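Putative glycoside hydrolase (Bacteroides thetaiotaomicron VPI-5482, PDB 3HBZ) is of unknown function but binds calcium ions and, as a putative glycoside hydrolase, may play a role in carbohydrate metabolism. Local coordinates at residues A[208-213]-A[306-311]; A[243-248]-A[299-304]; A[34-39]-A[202-207]; A[100-105]-A[310-315]; A[133-138]-A[187-192]. One frame throughout, in Å; residues are numbered along the deposited sequence.

Contact 1 (A[208-213]-A[306-311]); sequences HIPTYL and YNVAIV
The backbones of 208-213 and 306-311 lie one above the other, with CA atoms 8.5 Å apart between Pro210 and Val308 and 8.4 Å apart between Leu213 and Ile310. The arrangement resembles the face-to-face layering of a beta sandwich, consistent with the galactose-binding-like clan to which the family belongs. A classic beta bulge, in which Thr211 and Tyr212 both face Ile337, explains the uneven spacing: Pro210 and Leu213, three residues apart, both turn inward, against Val308 and Ile310, which are two apart. At one end the proline ring and the valine slide past each other in opposite directions, with Pro210 CG 4.1 Å from Val308 CG2. At the other, Leu213 extends with CG trans to its own nitrogen (chi1 178°), which carries both methyl groups across to Ile310. Met245 and Leu336 also pack on Pro210. The two branches of the leucine divide the isoleucine between them: Leu213 CD1 sits 4.0 Å from Ile310 CD1, and Leu213 CD2 lies 4.0 Å from Ile310 CG2.

Contact 2 (A[243-248]-A[299-304]); sequences AIMYET and EKLTAG
Glu247 and Lys300 join the end of strand 240-247 to helix 298-303 by a salt bridge, with Lys300 NZ 2.6 Å from Glu247 OE2. Both chains are stretched to nearly full length: the glutamate leaves with CG opposite the backbone nitrogen (chi1 -177°), and the lysine stays extended all the way beyond CG. They meet at an oblique angle, and the ammonium reaches the carboxylate on the syn side of OE2, about 20° out of its plane. A leucine in place of Glu247 would probably leave the Lys300 ammonium without its anionic mate and its long chain freer to swing. Deeper in, Met245, a selenomethionine, also runs straight out and crosses Leu301 at about a right angle. Its terminal Met245 CE presses on Leu301 CD1 at 3.5 Å, tighter than usual for two carbons. Beyond the helix, Gly304 closes a Schellman motif with positive phi. Its carbonyl is tied to the residue just after the strand by a water that donates to Gly304 O at 2.7 Å and accepts from Thr248 OG1 at 2.9 Å. The helix leads directly into strand 306-313, the antiparallel neighbour of 240-247, and Tyr306 of that strand touches Met245, Glu247 and Lys300, while Val267 and Ser268 of strand 266-271 pack on Met245 as well.

Contact 3 (A[34-39]-A[202-207]); sequences NIFVGP and FGLPFR. With ACT (acetate ion), chain H.
An interface between the mixed five-stranded sheet of the N-terminal region and strand 200-205 is formed by Phe36 with Leu204 and by Gly38 and Pro39 with Arg207. The touching parts run in nearly the same direction, 15° apart. Phe36 and Leu204 cross at about a right angle, and Phe36 CE2 is 4.0 Å from Leu204 CD1; the other methyl, CD2, lies above one face of the ring, offset toward its rim. Further along, Arg207 is extended from CG to NE (chi2 177°), which carries its guanidinium across to Gly38 and Pro39. In this one of two deposited conformers Arg207 NH2 comes to 4.0 Å from Gly38 CA, a tentative approach, while NH1 is hydrogen-bonded to Thr302 O. An acetate, probably from the crystallisation liquor, accepts from Arg207 N at 2.6 Å (acetate O) and is bonded to Leu96 N too. Its methyl meets the neighbouring ring, with Phe206 CE1 3.5 Å from acetate CH3. Replacing Phe206 by a serine would probably leave Val308 without the ring that packs on it and His208 without its edge-to-face partner. Phe36 is backed by Ile92 of strand 84-92, whereas strand 200-205 pairs with 306-313 and Arg207 reaches on to helix 298-303.

Contact 4 (A[100-105]-A[310-315]); sequences YNFEDT and IVFTSS. With CA (calcium ion), chain B.
Tyr100 meets the end of Ile310 from the opposite direction, with Tyr100 OH 3.4 Å and Tyr100 CE2 3.6 Å from Ile310 CD1. The hydroxyl is not left to this apolar contact alone, since it is hydrogen-bonded to Ala97 O. At Asn101 the chain turns to the calcium ion, which Asn101 O binds at 2.4 Å. The side chain of the same residue acts in the second shell: Asn101 OD1 accepts at 2.8 Å from a water that is itself a metal ligand. Phe102 then takes left-handed backbone angles (phi 59°), and its ring points back to the core, where Phe102 CZ comes to 4.4 Å from Phe312 CE2. Leu159 and Ile331 pack on both rings. Glu103 returns to the metal. Its chain bends at chi2 (-53°), and Glu103 OE2 binds calcium at 2.3 Å as the nearer of the two carboxylate oxygens. Thr155, Lys157 and Asp332 complete the site. Residues 100-103 thus alternate between apolar packing and the calcium site: aromatic rings bury one side against strand 306-313, and the calcium draws together a carbonyl and a carboxylate oxygen that would otherwise probably repel each other.

Contact 5 (A[133-138]-A[187-192]); sequences YAMTGV and FDVGNA
Met135, a selenomethionine, rests its selenium against both Val189 and Ala192, which lie to the same side of it, and those two touches carry the contact. Met135 SE is 3.8 Å from Val189 CG2 and 3.9 Å from Ala192 CB. The chain runs out extended as far as the selenium and bends only at chi3 (64°), so that the selenium, rather than the terminal methyl, does the touching. Val189 comes at a slant to it; with CG1 held between the backbone nitrogen and the carbonyl carbon, CG2 is the branch offered to the selenium. Ala192 adds its single methyl from just after the 3-10 segment 189-191. Behind Met135, Thr136 ties the turn back to Tyr133, whose O accepts from both Thr136 OG1 and Thr136 N. Thr136 OG1 donates to Tyr133 O at 2.6 Å, in the carbonyl plane, and accepts from Val138 N at 3.1 Å, forming an ST turn, while lying above the centre of the Tyr133 ring. In the partner loop an Asx turn does similar work: Gly190 N bonds to Asp188 OD1 at 3.0 Å, on the anti side and 32° out of the carboxylate plane. The chemistry is therefore divided: hydrogen bonds shape each segment internally, and apolar contacts join the two across a partly exposed seam, where Met135 and Val189 each also touch a crystal neighbour, which may influence their positions.

In the fold
Contacts 1 and 4 are buried and use the same strand, 306-313, with Ile310 common to both: aliphatic packing between layers in the first, aromatic packing beside a calcium-binding loop in the second. Contacts 2 and 3 involve two of the strands that pair with it, 240-247 and 200-205, and both lie nearer solvent, with a salt bridge in one and an arginine in the other. The two are themselves joined by the bond from Arg207 NH1 to Thr302 O. Contact 3 alone brings in the N-terminal mixed sheet. Contact 5 stands apart, its centre about 27 Å from that of contact 1, linking loops by apolar touches at a partly exposed place.

Contact 1 (A[208-213]-A[306-311])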
# COMPACT_ATOMS: atom_id res chain seq x y z
N HIS A 208 -15.95 4.95 -9.92
CA HIS A 208 -16.08 5.99 -10.97
C HIS A 208 -15.08 5.67 -12.09
O HIS A 208 -14.26 4.77 -11.95
CB HIS A 208 -15.77 7.39 -10.40
CG HIS A 208 -16.52 7.71 -9.15
ND1 HIS A 208 -17.88 7.97 -9.14
CD2 HIS A 208 -16.11 7.78 -7.86
CE1 HIS A 208 -18.27 8.21 -7.90
NE2 HIS A 208 -17.21 8.10 -7.10
N ILE A 209 -15.14 6.44 -13.18
CA ILE A 209 -14.28 6.28 -14.32
C ILE A 209 -13.18 7.30 -14.16
O ILE A 209 -13.42 8.51 -14.33
CB ILE A 209 -15.01 6.51 -15.66
CG1 ILE A 209 -16.12 5.46 -15.86
CG2 ILE A 209 -14.02 6.41 -16.83
CD1 ILE A 209 -17.00 5.69 -17.10
N PRO A 210 -11.97 6.84 -13.77
CA PRO A 210 -10.89 7.76 -13.64
C PRO A 210 -10.45 8.27 -15.01
O PRO A 210 -10.38 7.48 -15.97
CB PRO A 210 -9.82 6.92 -12.94
CG PRO A 210 -10.04 5.58 -13.39
CD PRO A 210 -11.52 5.45 -13.62
N THR A 211 -10.17 9.57 -15.10
CA THR A 211 -9.74 10.21 -16.34
C THR A 211 -8.31 10.77 -16.33
O THR A 211 -7.63 10.75 -17.38
CB THR A 211 -10.74 11.33 -16.71
OG1 THR A 211 -10.93 12.16 -15.57
CG2 THR A 211 -12.10 10.71 -17.10
N TYR A 212 -7.83 11.25 -15.17
CA TYR A 212 -6.47 11.80 -15.04
C TYR A 212 -5.95 11.59 -13.64
O TYR A 212 -6.74 11.55 -12.68
CB TYR A 212 -6.43 13.33 -15.26
CG TYR A 212 -6.85 13.75 -16.64
CD1 TYR A 212 -8.17 14.01 -16.90
CD2 TYR A 212 -5.94 13.83 -17.68
CE1 TYR A 212 -8.60 14.36 -18.16
CE2 TYR A 212 -6.36 14.21 -18.98
CZ TYR A 212 -7.70 14.46 -19.19
OH TYR A 212 -8.21 14.84 -20.38
N LEU A 213 -4.62 11.39 -13.55
CA LEU A 213 -3.88 11.44 -12.29
C LEU A 213 -3.00 12.70 -12.40
O LEU A 213 -2.15 12.78 -13.30
CB LEU A 213 -2.97 10.23 -12.13
CG LEU A 213 -2.11 10.24 -10.85
CD1 LEU A 213 -3.00 10.21 -9.60
CD2 LEU A 213 -1.17 9.05 -10.83
N TYR A 306 -14.37 -3.17 -10.13
CA TYR A 306 -13.08 -2.62 -10.62
C TYR A 306 -12.31 -2.03 -9.46
O TYR A 306 -12.89 -1.43 -8.55
CB TYR A 306 -13.27 -1.53 -11.71
CG TYR A 306 -13.95 -2.02 -12.98
CD1 TYR A 306 -13.24 -2.67 -13.99
CD2 TYR A 306 -15.30 -1.82 -13.18
CE1 TYR A 306 -13.85 -3.13 -15.14
CE2 TYR A 306 -15.93 -2.26 -14.34
CZ TYR A 306 -15.19 -2.92 -15.31
OH TYR A 306 -15.83 -3.38 -16.45
N ASN A 307 -10.99 -2.23 -9.51
CA ASN A 307 -10.08 -1.62 -8.60
C ASN A 307 -9.22 -0.63 -9.33
O ASN A 307 -8.90 -0.80 -10.53
CB ASN A 307 -9.13 -2.66 -7.99
CG ASN A 307 -9.77 -3.50 -6.90
OD1 ASN A 307 -10.97 -3.40 -6.64
ND2 ASN A 307 -8.94 -4.35 -6.25
N VAL A 308 -8.77 0.37 -8.58
CA VAL A 308 -7.79 1.30 -9.06
C VAL A 308 -6.63 1.26 -8.10
O VAL A 308 -6.83 1.15 -6.88
CB VAL A 308 -8.35 2.75 -9.15
CG1 VAL A 308 -7.17 3.73 -9.34
CG2 VAL A 308 -9.35 2.86 -10.34
N ALA A 309 -5.42 1.34 -8.66
CA ALA A 309 -4.19 1.59 -7.91
C ALA A 309 -3.47 2.81 -8.45
O ALA A 309 -3.46 3.06 -9.67
CB ALA A 309 -3.23 0.36 -8.00
N ILE A 310 -2.82 3.53 -7.54
CA ILE A 310 -1.90 4.62 -7.84
C ILE A 310 -0.58 4.19 -7.22
O ILE A 310 -0.55 3.70 -6.07
CB ILE A 310 -2.35 5.96 -7.22
CG1 ILE A 310 -3.65 6.46 -7.87
CG2 ILE A 310 -1.23 7.06 -7.32
CD1 ILE A 310 -4.37 7.51 -7.03
N VAL A 311 0.49 4.36 -7.98
CA VAL A 311 1.82 3.96 -7.54
C VAL A 311 2.87 5.03 -7.86
O VAL A 311 2.90 5.58 -9.00
CB VAL A 311 2.27 2.67 -8.27
CG1 VAL A 311 3.63 2.23 -7.71
CG2 VAL A 311 1.20 1.57 -8.16

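Contact 2 (A[243-248]-A[299-304])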
# COMPACT_ATOMS: atom_id res chain seq x y z
N ALA A 243 -0.89 4.76 -12.61
CA ALA A 243 -2.15 4.30 -12.05
C ALA A 243 -2.74 3.28 -12.99
O ALA A 243 -2.49 3.33 -14.21
CB ALA A 243 -3.14 5.47 -11.81
N ILE A 244 -3.45 2.31 -12.43
CA ILE A 244 -4.09 1.23 -13.20
C ILE A 244 -5.52 1.05 -12.69
O ILE A 244 -5.83 1.35 -11.55
CB ILE A 244 -3.30 -0.07 -13.14
CG1 ILE A 244 -3.12 -0.53 -11.67
CG2 ILE A 244 -1.94 0.08 -13.79
CD1 ILE A 244 -2.32 -1.85 -11.50
N MSE A 245 -6.39 0.62 -13.59
CA MSE A 245 -7.74 0.19 -13.29
C MSE A 245 -7.86 -1.21 -13.89
O MSE A 245 -7.50 -1.43 -15.07
CB MSE A 245 -8.75 1.08 -13.93
CG MSE A 245 -10.15 0.85 -13.42
SE MSE A 245 -11.36 1.91 -14.39
CE MSE A 245 -12.94 1.64 -13.24
N TYR A 246 -8.33 -2.15 -13.08
CA TYR A 246 -8.58 -3.51 -13.54
C TYR A 246 -9.83 -4.11 -12.92
O TYR A 246 -10.25 -3.74 -11.84
CB TYR A 246 -7.36 -4.41 -13.22
CG TYR A 246 -7.04 -4.50 -11.75
CD1 TYR A 246 -6.28 -3.53 -11.10
CD2 TYR A 246 -7.54 -5.55 -10.97
CE1 TYR A 246 -5.96 -3.64 -9.73
CE2 TYR A 246 -7.26 -5.64 -9.58
CZ TYR A 246 -6.47 -4.71 -8.97
OH TYR A 246 -6.27 -4.82 -7.60
N GLU A 247 -10.38 -5.08 -13.63
CA GLU A 247 -11.51 -5.83 -13.18
C GLU A 247 -11.06 -6.99 -12.25
O GLU A 247 -10.17 -7.76 -12.60
CB GLU A 247 -12.24 -6.41 -14.39
CG GLU A 247 -13.50 -7.16 -13.97
CD GLU A 247 -14.35 -7.62 -15.15
OE1 GLU A 247 -14.04 -7.22 -16.29
OE2 GLU A 247 -15.34 -8.36 -14.91
N THR A 248 -11.70 -7.11 -11.09
CA THR A 248 -11.40 -8.18 -10.15
C THR A 248 -12.26 -9.40 -10.47
O THR A 248 -13.22 -9.31 -11.20
CB THR A 248 -11.63 -7.74 -8.70
OG1 THR A 248 -12.97 -7.27 -8.56
CG2 THR A 248 -10.68 -6.62 -8.30
N GLU A 299 -22.64 -1.42 -14.94
CA GLU A 299 -23.14 -2.25 -13.85
C GLU A 299 -22.00 -2.89 -13.01
O GLU A 299 -22.12 -2.96 -11.79
CB GLU A 299 -24.09 -3.33 -14.37
CG GLU A 299 -25.42 -2.76 -14.97
N LYS A 300 -20.91 -3.33 -13.65
CA LYS A 300 -19.77 -3.83 -12.87
C LYS A 300 -19.20 -2.70 -12.04
O LYS A 300 -18.84 -2.89 -10.88
CB LYS A 300 -18.72 -4.44 -13.80
CG LYS A 300 -19.18 -5.78 -14.46
CD LYS A 300 -18.06 -6.41 -15.31
CE LYS A 300 -18.54 -7.67 -16.02
NZ LYS A 300 -17.38 -8.43 -16.55
N LEU A 301 -19.14 -1.51 -12.63
CA LEU A 301 -18.56 -0.35 -11.95
C LEU A 301 -19.33 -0.02 -10.67
O LEU A 301 -18.74 0.08 -9.59
CB LEU A 301 -18.58 0.85 -12.87
CG LEU A 301 -17.83 2.11 -12.42
CD1 LEU A 301 -16.31 1.80 -12.31
CD2 LEU A 301 -18.13 3.25 -13.42
N THR A 302 -20.65 0.10 -10.79
CA THR A 302 -21.49 0.46 -9.65
C THR A 302 -21.46 -0.66 -8.61
O THR A 302 -21.52 -0.38 -7.42
CB THR A 302 -22.94 0.83 -10.09
OG1 THR A 302 -23.46 -0.24 -10.87
CG2 THR A 302 -22.97 2.13 -10.95
N ALA A 303 -21.32 -1.92 -9.04
CA ALA A 303 -21.21 -3.06 -8.13
C ALA A 303 -19.84 -3.19 -7.45
O ALA A 303 -19.68 -4.03 -6.57
CB ALA A 303 -21.57 -4.37 -8.83
N GLY A 304 -18.85 -2.39 -7.87
CA GLY A 304 -17.53 -2.44 -7.25
C GLY A 304 -16.59 -3.53 -7.77
O GLY A 304 -15.67 -3.93 -7.05
O HOH W 1 -13.15 -4.86 -6.97

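Contact 3 (A[34-39]-A[202-207])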
# COMPACT_ATOMS: atom_id res chain seq x y z
N ASN A 34 -8.03 -3.70 8.54
CA ASN A 34 -8.94 -2.79 7.84
C ASN A 34 -9.91 -3.66 7.04
O ASN A 34 -9.49 -4.46 6.20
CB ASN A 34 -8.20 -1.80 6.90
CG ASN A 34 -7.57 -0.59 7.66
OD1 ASN A 34 -6.68 -0.76 8.46
ND2 ASN A 34 -8.08 0.60 7.41
N ILE A 35 -11.18 -3.51 7.34
CA ILE A 35 -12.28 -4.25 6.73
C ILE A 35 -13.01 -3.26 5.82
O ILE A 35 -13.29 -2.14 6.22
CB ILE A 35 -13.26 -4.71 7.82
CG1 ILE A 35 -12.54 -5.68 8.79
CG2 ILE A 35 -14.50 -5.39 7.20
CD1 ILE A 35 -13.31 -6.06 10.07
N PHE A 36 -13.30 -3.65 4.58
CA PHE A 36 -13.95 -2.75 3.62
C PHE A 36 -15.38 -3.22 3.26
O PHE A 36 -15.58 -4.36 2.81
CB PHE A 36 -13.12 -2.64 2.32
CG PHE A 36 -11.73 -2.07 2.52
CD1 PHE A 36 -10.71 -2.88 3.00
CD2 PHE A 36 -11.46 -0.75 2.24
CE1 PHE A 36 -9.45 -2.38 3.16
CE2 PHE A 36 -10.17 -0.24 2.41
CZ PHE A 36 -9.19 -1.05 2.90
N VAL A 37 -16.35 -2.32 3.43
CA VAL A 37 -17.74 -2.61 3.08
C VAL A 37 -18.28 -1.53 2.14
O VAL A 37 -17.71 -0.45 2.02
CB VAL A 37 -18.60 -2.73 4.36
CG1 VAL A 37 -18.00 -3.77 5.27
CG2 VAL A 37 -18.72 -1.38 5.09
N GLY A 38 -19.38 -1.83 1.46
CA GLY A 38 -19.97 -0.87 0.53
C GLY A 38 -20.52 0.36 1.24
O GLY A 38 -21.10 0.26 2.33
N PRO A 39 -20.34 1.54 0.63
CA PRO A 39 -20.99 2.76 1.13
C PRO A 39 -22.47 2.52 1.34
O PRO A 39 -23.12 1.94 0.46
CB PRO A 39 -20.76 3.75 -0.01
CG PRO A 39 -19.44 3.29 -0.59
CD PRO A 39 -19.51 1.81 -0.56
N PHE A 202 -1.53 -4.31 -5.43
CA PHE A 202 -1.98 -3.04 -5.96
C PHE A 202 -3.48 -3.02 -6.18
O PHE A 202 -4.03 -3.82 -6.97
CB PHE A 202 -1.33 -2.76 -7.32
CG PHE A 202 0.19 -2.67 -7.29
CD1 PHE A 202 0.85 -1.89 -6.35
CD2 PHE A 202 0.95 -3.33 -8.27
CE1 PHE A 202 2.26 -1.77 -6.35
CE2 PHE A 202 2.37 -3.19 -8.29
CZ PHE A 202 3.01 -2.42 -7.33
N GLY A 203 -4.14 -2.08 -5.51
CA GLY A 203 -5.48 -1.63 -5.91
C GLY A 203 -6.54 -1.80 -4.84
O GLY A 203 -6.47 -2.76 -4.08
N LEU A 204 -7.52 -0.91 -4.82
CA LEU A 204 -8.70 -1.06 -4.01
C LEU A 204 -9.92 -0.72 -4.88
O LEU A 204 -9.78 -0.10 -5.94
CB LEU A 204 -8.63 -0.16 -2.78
CG LEU A 204 -7.63 -0.58 -1.66
CD1 LEU A 204 -7.59 0.50 -0.52
CD2 LEU A 204 -7.97 -1.95 -1.13
N PRO A 205 -11.11 -1.12 -4.44
CA PRO A 205 -12.29 -0.90 -5.29
C PRO A 205 -12.58 0.59 -5.54
O PRO A 205 -12.39 1.40 -4.63
CB PRO A 205 -13.42 -1.57 -4.51
CG PRO A 205 -12.72 -2.62 -3.72
CD PRO A 205 -11.44 -1.96 -3.28
N PHE A 206 -12.97 0.92 -6.78
CA PHE A 206 -13.23 2.31 -7.20
C PHE A 206 -14.46 2.30 -8.10
O PHE A 206 -14.53 1.49 -9.03
CB PHE A 206 -12.01 2.87 -7.94
CG PHE A 206 -12.09 4.34 -8.24
CD1 PHE A 206 -12.15 5.28 -7.21
CD2 PHE A 206 -12.14 4.80 -9.57
CE1 PHE A 206 -12.26 6.65 -7.49
CE2 PHE A 206 -12.24 6.14 -9.86
CZ PHE A 206 -12.32 7.09 -8.81
N ARG A 207 -15.44 3.15 -7.81
CA ARG A 207 -16.73 3.08 -8.52
C ARG A 207 -17.00 4.28 -9.45
O ARG A 207 -18.13 4.56 -9.79
CB ARG A 207 -17.90 2.90 -7.53
CG ARG A 207 -17.81 1.62 -6.68
CD ARG A 207 -18.97 1.54 -5.67
NE ARG A 207 -18.67 0.56 -4.60
CZ ARG A 207 -19.38 -0.54 -4.31
NH1 ARG A 207 -20.45 -0.86 -5.00
NH2 ARG A 207 -19.01 -1.33 -3.30
C ACT H . -15.06 5.10 -4.89
O ACT H . -15.78 4.68 -5.73
OXT ACT H . -14.80 4.09 -4.15
CH3 ACT H . -14.57 6.58 -4.85

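Contact 4 (A[100-105]-A[310-315])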
# COMPACT_ATOMS: atom_id res chain seq x y z
N TYR A 100 -5.00 14.02 -2.29
CA TYR A 100 -3.87 13.56 -1.46
C TYR A 100 -2.90 14.69 -1.19
O TYR A 100 -2.19 15.12 -2.08
CB TYR A 100 -3.13 12.44 -2.17
CG TYR A 100 -4.04 11.42 -2.82
CD1 TYR A 100 -4.98 10.74 -2.07
CD2 TYR A 100 -3.96 11.15 -4.17
CE1 TYR A 100 -5.83 9.81 -2.65
CE2 TYR A 100 -4.80 10.23 -4.77
CZ TYR A 100 -5.72 9.54 -4.01
OH TYR A 100 -6.54 8.60 -4.62
N ASN A 101 -2.86 15.15 0.06
CA ASN A 101 -1.97 16.24 0.44
C ASN A 101 -0.78 15.78 1.32
O ASN A 101 0.11 16.56 1.66
CB ASN A 101 -2.79 17.33 1.14
CG ASN A 101 -3.59 18.19 0.15
OD1 ASN A 101 -3.01 18.88 -0.68
ND2 ASN A 101 -4.90 18.16 0.24
N PHE A 102 -0.79 14.51 1.68
CA PHE A 102 0.30 13.86 2.38
C PHE A 102 0.65 14.48 3.73
O PHE A 102 1.82 14.47 4.14
CB PHE A 102 1.51 13.71 1.44
CG PHE A 102 1.17 12.91 0.21
CD1 PHE A 102 1.03 11.55 0.30
CD2 PHE A 102 0.82 13.53 -0.99
CE1 PHE A 102 0.64 10.80 -0.81
CE2 PHE A 102 0.44 12.77 -2.08
CZ PHE A 102 0.35 11.41 -1.97
N GLU A 103 -0.38 15.02 4.40
CA GLU A 103 -0.22 15.63 5.70
C GLU A 103 -0.33 14.62 6.86
O GLU A 103 0.25 14.81 7.91
CB GLU A 103 -1.26 16.75 5.94
CG GLU A 103 -1.36 17.86 4.86
CD GLU A 103 -0.02 18.50 4.54
OE1 GLU A 103 0.84 18.56 5.46
OE2 GLU A 103 0.19 18.92 3.39
N ASP A 104 -1.13 13.57 6.68
CA ASP A 104 -1.58 12.75 7.80
C ASP A 104 -0.89 11.40 7.79
O ASP A 104 -0.85 10.72 6.75
CB ASP A 104 -3.08 12.49 7.68
CG ASP A 104 -3.93 13.76 7.89
OD1 ASP A 104 -3.62 14.56 8.78
OD2 ASP A 104 -4.87 13.93 7.13
N THR A 105 -0.37 11.00 8.94
CA THR A 105 0.26 9.70 9.10
C THR A 105 -0.16 9.13 10.46
O THR A 105 -0.65 9.86 11.34
CB THR A 105 1.76 9.81 9.09
OG1 THR A 105 2.15 10.64 10.18
CG2 THR A 105 2.29 10.38 7.75
N ILE A 310 -2.82 3.53 -7.54
CA ILE A 310 -1.90 4.62 -7.84
C ILE A 310 -0.58 4.19 -7.22
O ILE A 310 -0.55 3.70 -6.07
CB ILE A 310 -2.35 5.96 -7.22
CG1 ILE A 310 -3.65 6.46 -7.87
CG2 ILE A 310 -1.23 7.06 -7.32
CD1 ILE A 310 -4.37 7.51 -7.03
N VAL A 311 0.49 4.36 -7.98
CA VAL A 311 1.82 3.96 -7.54
C VAL A 311 2.87 5.03 -7.86
O VAL A 311 2.90 5.58 -9.00
CB VAL A 311 2.27 2.67 -8.27
CG1 VAL A 311 3.63 2.23 -7.71
CG2 VAL A 311 1.20 1.57 -8.16
N PHE A 312 3.69 5.33 -6.84
CA PHE A 312 4.86 6.19 -6.93
C PHE A 312 6.09 5.39 -6.54
O PHE A 312 6.04 4.62 -5.57
CB PHE A 312 4.77 7.35 -5.97
CG PHE A 312 3.47 8.11 -6.05
CD1 PHE A 312 3.30 9.06 -7.03
CD2 PHE A 312 2.48 7.91 -5.12
CE1 PHE A 312 2.13 9.77 -7.13
CE2 PHE A 312 1.28 8.63 -5.19
CZ PHE A 312 1.11 9.55 -6.19
N THR A 313 7.18 5.57 -7.27
CA THR A 313 8.47 4.97 -6.89
C THR A 313 9.66 5.85 -7.32
O THR A 313 9.67 6.44 -8.40
CB THR A 313 8.63 3.54 -7.40
OG1 THR A 313 9.92 3.06 -6.98
CG2 THR A 313 8.57 3.49 -8.96
N SER A 314 10.68 5.89 -6.47
CA SER A 314 11.88 6.68 -6.70
C SER A 314 12.81 6.04 -7.74
O SER A 314 13.73 6.68 -8.21
CB SER A 314 12.61 6.92 -5.38
OG SER A 314 13.01 5.70 -4.75
N SER A 315 12.59 4.77 -8.08
CA SER A 315 13.45 4.04 -9.03
C SER A 315 12.57 3.13 -9.91
O SER A 315 12.01 2.14 -9.46
CB SER A 315 14.48 3.19 -8.30
OG SER A 315 15.51 3.99 -7.74
CA CA B . 1.19 18.66 1.30
O HOH W 2 -0.59 19.82 0.26

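Contact 5 (A[133-138]-A[187-192])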
# COMPACT_ATOMS: atom_id res chain seq x y z
N TYR A 133 11.49 -3.44 4.38
CA TYR A 133 12.79 -2.84 4.70
C TYR A 133 13.26 -3.06 6.15
O TYR A 133 14.46 -3.19 6.42
CB TYR A 133 12.80 -1.34 4.35
CG TYR A 133 14.21 -0.73 4.30
CD1 TYR A 133 15.07 -1.03 3.29
CD2 TYR A 133 14.63 0.18 5.26
CE1 TYR A 133 16.40 -0.48 3.23
CE2 TYR A 133 15.91 0.78 5.20
CZ TYR A 133 16.80 0.43 4.20
OH TYR A 133 18.07 0.97 4.17
N ALA A 134 12.31 -3.06 7.07
CA ALA A 134 12.60 -3.32 8.47
C ALA A 134 13.33 -4.65 8.66
O ALA A 134 14.18 -4.79 9.55
CB ALA A 134 11.28 -3.31 9.31
N MSE A 135 13.02 -5.60 7.77
CA MSE A 135 13.60 -6.94 7.83
C MSE A 135 15.06 -6.98 7.42
O MSE A 135 15.72 -7.96 7.71
CB MSE A 135 12.78 -7.94 6.98
CG MSE A 135 11.39 -8.17 7.51
SE MSE A 135 10.37 -9.29 6.26
CE MSE A 135 11.36 -10.90 6.35
N THR A 136 15.59 -5.90 6.81
CA THR A 136 17.02 -5.85 6.42
C THR A 136 17.91 -5.54 7.60
O THR A 136 19.14 -5.63 7.51
CB THR A 136 17.28 -4.73 5.40
OG1 THR A 136 17.05 -3.46 6.02
CG2 THR A 136 16.36 -4.90 4.13
N GLY A 137 17.30 -5.06 8.69
CA GLY A 137 18.05 -4.62 9.87
C GLY A 137 18.72 -3.25 9.76
O GLY A 137 19.41 -2.83 10.69
N VAL A 138 18.56 -2.57 8.62
CA VAL A 138 19.27 -1.29 8.41
C VAL A 138 18.68 -0.05 9.14
O VAL A 138 19.41 0.68 9.73
CB VAL A 138 19.39 -0.96 6.91
CG1 VAL A 138 20.02 0.48 6.70
CG2 VAL A 138 20.17 -2.12 6.16
N PHE A 187 0.68 -4.29 1.54
CA PHE A 187 2.01 -4.92 1.47
C PHE A 187 1.96 -6.21 2.27
O PHE A 187 1.71 -6.21 3.45
CB PHE A 187 3.11 -4.02 2.02
CG PHE A 187 4.53 -4.58 1.80
CD1 PHE A 187 5.12 -4.49 0.58
CD2 PHE A 187 5.21 -5.20 2.81
CE1 PHE A 187 6.39 -4.97 0.36
CE2 PHE A 187 6.49 -5.73 2.59
CZ PHE A 187 7.07 -5.59 1.38
N ASP A 188 2.17 -7.34 1.60
CA ASP A 188 2.08 -8.64 2.24
C ASP A 188 3.46 -9.04 2.72
O ASP A 188 4.28 -9.53 1.94
CB ASP A 188 1.48 -9.63 1.27
CG ASP A 188 1.48 -11.08 1.79
OD1 ASP A 188 2.02 -11.37 2.87
OD2 ASP A 188 0.97 -11.91 1.07
N VAL A 189 3.71 -8.85 4.01
CA VAL A 189 5.06 -8.95 4.53
C VAL A 189 5.54 -10.41 4.49
O VAL A 189 6.72 -10.63 4.52
CB VAL A 189 5.21 -8.38 5.97
CG1 VAL A 189 4.53 -9.30 7.01
CG2 VAL A 189 6.71 -8.16 6.32
N GLY A 190 4.64 -11.38 4.32
CA GLY A 190 5.02 -12.79 4.22
C GLY A 190 5.75 -13.09 2.91
O GLY A 190 6.48 -14.05 2.84
N ASN A 191 5.59 -12.25 1.89
CA ASN A 191 6.35 -12.37 0.65
C ASN A 191 7.56 -11.42 0.50
O ASN A 191 8.22 -11.38 -0.53
CB ASN A 191 5.40 -12.17 -0.52
CG ASN A 191 4.74 -13.48 -0.97
OD1 ASN A 191 5.39 -14.52 -1.05
ND2 ASN A 191 3.49 -13.41 -1.33
N ALA A 192 7.81 -10.61 1.53
CA ALA A 192 8.70 -9.47 1.37
C ALA A 192 10.09 -9.85 0.88
O ALA A 192 10.71 -9.13 0.11
CB ALA A 192 8.83 -8.71 2.71